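Local coordinates for protein methylenetetrahydrofolate--tRNA-(uracil-5-)-methyltransferase trmFO (Thermus thermophilus, PDB 3G5S) that uses FAD and methylenetetrahydrofolate to methylate carbon 5 of uridine 54 in tRNAs, probably with NADH or NADPH as reductant, at residues 135-139 with 140-144. Residues are numbered along the deposited sequence; the frame is centred on the assembly and turned at random.
Sequences PLTSE and ALAEA. With FAD (flavin-adenine dinucleotide), chain B.
The hydroxyl OG of S138 takes a weak but straight bond from L141 N (3.4 Å, 165° at the hydrogen), accepts as N-cap of helix 139-149, and is also hydrogen-bonded to E120. This first helical turn, following strand 129-131 of the parallel Rossmann-type sheet, illustrates how a capping residue can serve a dinucleotide as well. With chi1 at 81°, OG sits between its own backbone N and carbonyl carbon, facing the amide of L141, and lies 2.9 Å from N6A of the FAD adenine. The backbone of S138 works both ways: its N donates to FAD N7A over 3.2 Å, and its O takes the helical bond from A142 N at 3.0 Å. On the flavin side, P135 lays ring atom CG 3.4 Å from FAD O3' and close to the C8M methyl; an alanine here would probably open a gap beside the ribityl O3', where CG and CD had lain. T137 turns CG2 over the helix start, 4.0 Å from A142 N, and its OG1 is hydrogen-bonded to T133 OG1 and G134 O. One residue further along, E143 N donates to E139 O, and a water bridges that oxygen, weakly, to E143 OE2, which also forms a salt bridge with K146 NZ.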
loop_
_atom_site.group_PDB
_atom_site.type_symbol
_atom_site.label_atom_id
_atom_site.label_comp_id
_atom_site.label_asym_id
_atom_site.label_seq_id
_atom_site.Cartn_x
_atom_site.Cartn_y
_atom_site.Cartn_z
ATOM N N PRO A 135 -11.271 0.342 0.524
ATOM C CA PRO A 135 -11.188 0.426 1.985
ATOM C C PRO A 135 -12.549 0.313 2.662
ATOM O O PRO A 135 -12.606 -0.062 3.827
ATOM C CB PRO A 135 -10.603 1.818 2.221
ATOM C CG PRO A 135 -10.910 2.587 0.995
ATOM C CD PRO A 135 -10.898 1.608 -0.135
ATOM N N LEU A 136 -13.617 0.634 1.939
ATOM C CA LEU A 136 -14.966 0.585 2.487
ATOM C C LEU A 136 -15.785 -0.494 1.767
ATOM O O LEU A 136 -16.974 -0.337 1.496
ATOM C CB LEU A 136 -15.619 1.966 2.410
ATOM C CG LEU A 136 -14.830 3.046 3.164
ATOM C CD1 LEU A 136 -15.367 4.445 2.890
ATOM C CD2 LEU A 136 -14.805 2.756 4.661
ATOM N N THR A 137 -15.108 -1.596 1.461
ATOM C CA THR A 137 -15.740 -2.819 0.986
ATOM C C THR A 137 -17.018 -3.080 1.785
ATOM O O THR A 137 -17.015 -2.990 3.013
ATOM C CB THR A 137 -14.777 -4.014 1.153
ATOM O OG1 THR A 137 -13.708 -3.927 0.199
ATOM C CG2 THR A 137 -15.494 -5.323 0.940
ATOM N N SER A 138 -18.112 -3.401 1.101
ATOM C CA SER A 138 -19.376 -3.590 1.804
ATOM C C SER A 138 -19.272 -4.724 2.818
ATOM O O SER A 138 -18.521 -5.687 2.637
ATOM C CB SER A 138 -20.529 -3.846 0.836
ATOM O OG SER A 138 -20.542 -5.197 0.426
ATOM N N GLU A 139 -20.040 -4.595 3.892
ATOM C CA GLU A 139 -20.016 -5.570 4.963
ATOM C C GLU A 139 -20.301 -6.984 4.460
ATOM O O GLU A 139 -19.632 -7.936 4.858
ATOM C CB GLU A 139 -21.026 -5.176 6.038
ATOM C CG GLU A 139 -21.150 -6.164 7.180
ATOM C CD GLU A 139 -22.147 -5.701 8.224
ATOM O OE1 GLU A 139 -22.138 -4.496 8.556
ATOM O OE2 GLU A 139 -22.938 -6.536 8.707
ATOM N N ALA A 140 -21.289 -7.124 3.579
ATOM C CA ALA A 140 -21.668 -8.444 3.085
ATOM C C ALA A 140 -20.508 -9.119 2.356
ATOM O O ALA A 140 -20.245 -10.306 2.558
ATOM C CB ALA A 140 -22.899 -8.360 2.182
ATOM N N LEU A 141 -19.802 -8.376 1.511
ATOM C CA LEU A 141 -18.706 -8.996 0.782
ATOM C C LEU A 141 -17.533 -9.309 1.706
ATOM O O LEU A 141 -16.875 -10.340 1.552
ATOM C CB LEU A 141 -18.261 -8.144 -0.401
ATOM C CG LEU A 141 -17.258 -8.845 -1.319
ATOM C CD1 LEU A 141 -17.867 -10.071 -1.985
ATOM C CD2 LEU A 141 -16.751 -7.864 -2.361
ATOM N N ALA A 142 -17.273 -8.432 2.673
ATOM C CA ALA A 142 -16.239 -8.716 3.663
ATOM C C ALA A 142 -16.565 -10.018 4.412
ATOM O O ALA A 142 -15.692 -10.860 4.628
ATOM C CB ALA A 142 -16.084 -7.550 4.641
ATOM N N GLU A 143 -17.828 -10.196 4.782
ATOM C CA GLU A 143 -18.237 -11.427 5.453
ATOM C C GLU A 143 -18.019 -12.645 4.557
ATOM O O GLU A 143 -17.583 -13.699 5.017
ATOM C CB GLU A 143 -19.701 -11.339 5.886
ATOM C CG GLU A 143 -19.939 -10.401 7.052
ATOM C CD GLU A 143 -19.235 -10.858 8.314
ATOM O OE1 GLU A 143 -19.334 -12.056 8.656
ATOM O OE2 GLU A 143 -18.589 -10.017 8.970
ATOM N N ALA A 144 -18.328 -12.501 3.274
ATOM C CA ALA A 144 -18.127 -13.585 2.325
ATOM C C ALA A 144 -16.648 -13.959 2.203
ATOM O O ALA A 144 -16.296 -15.140 2.122
ATOM C CB ALA A 144 -18.703 -13.218 0.968
HETATM P PA FAD B . -12.301 2.597 -4.122
HETATM O O1A FAD B . -12.926 2.977 -2.811
HETATM O O2A FAD B . -11.780 3.690 -5.004
HETATM O O5B FAD B . -13.307 1.722 -5.000
HETATM C C5B FAD B . -14.046 0.656 -4.436
HETATM C C4B FAD B . -15.399 0.635 -5.120
HETATM O O4B FAD B . -16.094 -0.543 -4.746
HETATM C C3B FAD B . -16.274 1.809 -4.687
HETATM O O3B FAD B . -16.781 2.500 -5.813
HETATM C C2B FAD B . -17.391 1.163 -3.868
HETATM O O2B FAD B . -18.640 1.820 -3.948
HETATM C C1B FAD B . -17.462 -0.222 -4.483
HETATM N N9A FAD B . -17.970 -1.321 -3.648
HETATM C C8A FAD B . -17.610 -1.638 -2.367
HETATM N N7A FAD B . -18.235 -2.781 -2.014
HETATM C C5A FAD B . -18.982 -3.196 -3.072
HETATM C C6A FAD B . -19.817 -4.285 -3.282
HETATM N N6A FAD B . -19.895 -5.304 -2.416
HETATM N N1A FAD B . -20.429 -4.414 -4.499
HETATM C C2A FAD B . -20.253 -3.483 -5.495
HETATM N N3A FAD B . -19.427 -2.399 -5.301
HETATM C C4A FAD B . -18.821 -2.280 -4.101
HETATM N N1 FAD B . -5.540 7.677 -1.229
HETATM C C2 FAD B . -4.609 8.585 -1.666
HETATM O O2 FAD B . -3.724 8.245 -2.448
HETATM N N3 FAD B . -4.673 9.892 -1.221
HETATM C C4 FAD B . -5.656 10.327 -0.346
HETATM O O4 FAD B . -5.689 11.505 0.028
HETATM C C4X FAD B . -6.597 9.395 0.088
HETATM N N5 FAD B . -7.594 9.761 0.963
HETATM C C5X FAD B . -8.523 8.827 1.376
HETATM C C6 FAD B . -9.532 9.214 2.252
HETATM C C7 FAD B . -10.473 8.294 2.691
HETATM C C7M FAD B . -11.561 8.718 3.639
HETATM C C8 FAD B . -10.406 6.979 2.241
HETATM C C8M FAD B . -11.420 5.974 2.706
HETATM C C9 FAD B . -9.399 6.589 1.361
HETATM C C9A FAD B . -8.449 7.510 0.923
HETATM N N10 FAD B . -7.433 7.119 0.060
HETATM C C10 FAD B . -6.526 8.075 -0.357
HETATM C "C1'" FAD B . -6.951 5.686 0.088
HETATM C "C2'" FAD B . -7.078 4.951 -1.257
HETATM O "O2'" FAD B . -5.976 5.198 -2.114
HETATM C "C3'" FAD B . -8.400 5.255 -1.961
HETATM O "O3'" FAD B . -9.427 4.748 -1.131
HETATM C "C4'" FAD B . -8.509 4.623 -3.347
HETATM O "O4'" FAD B . -9.659 5.156 -3.974
HETATM C "C5'" FAD B . -8.560 3.101 -3.287
HETATM O "O5'" FAD B . -8.931 2.588 -4.548
HETATM P P FAD B . -9.793 1.243 -4.623
HETATM O O1P FAD B . -9.111 0.134 -3.888
HETATM O O2P FAD B . -10.117 1.021 -6.063
HETATM O O3P FAD B . -11.117 1.572 -3.774
HETATM O O HOH W 1 -17.940 -7.406 7.676
#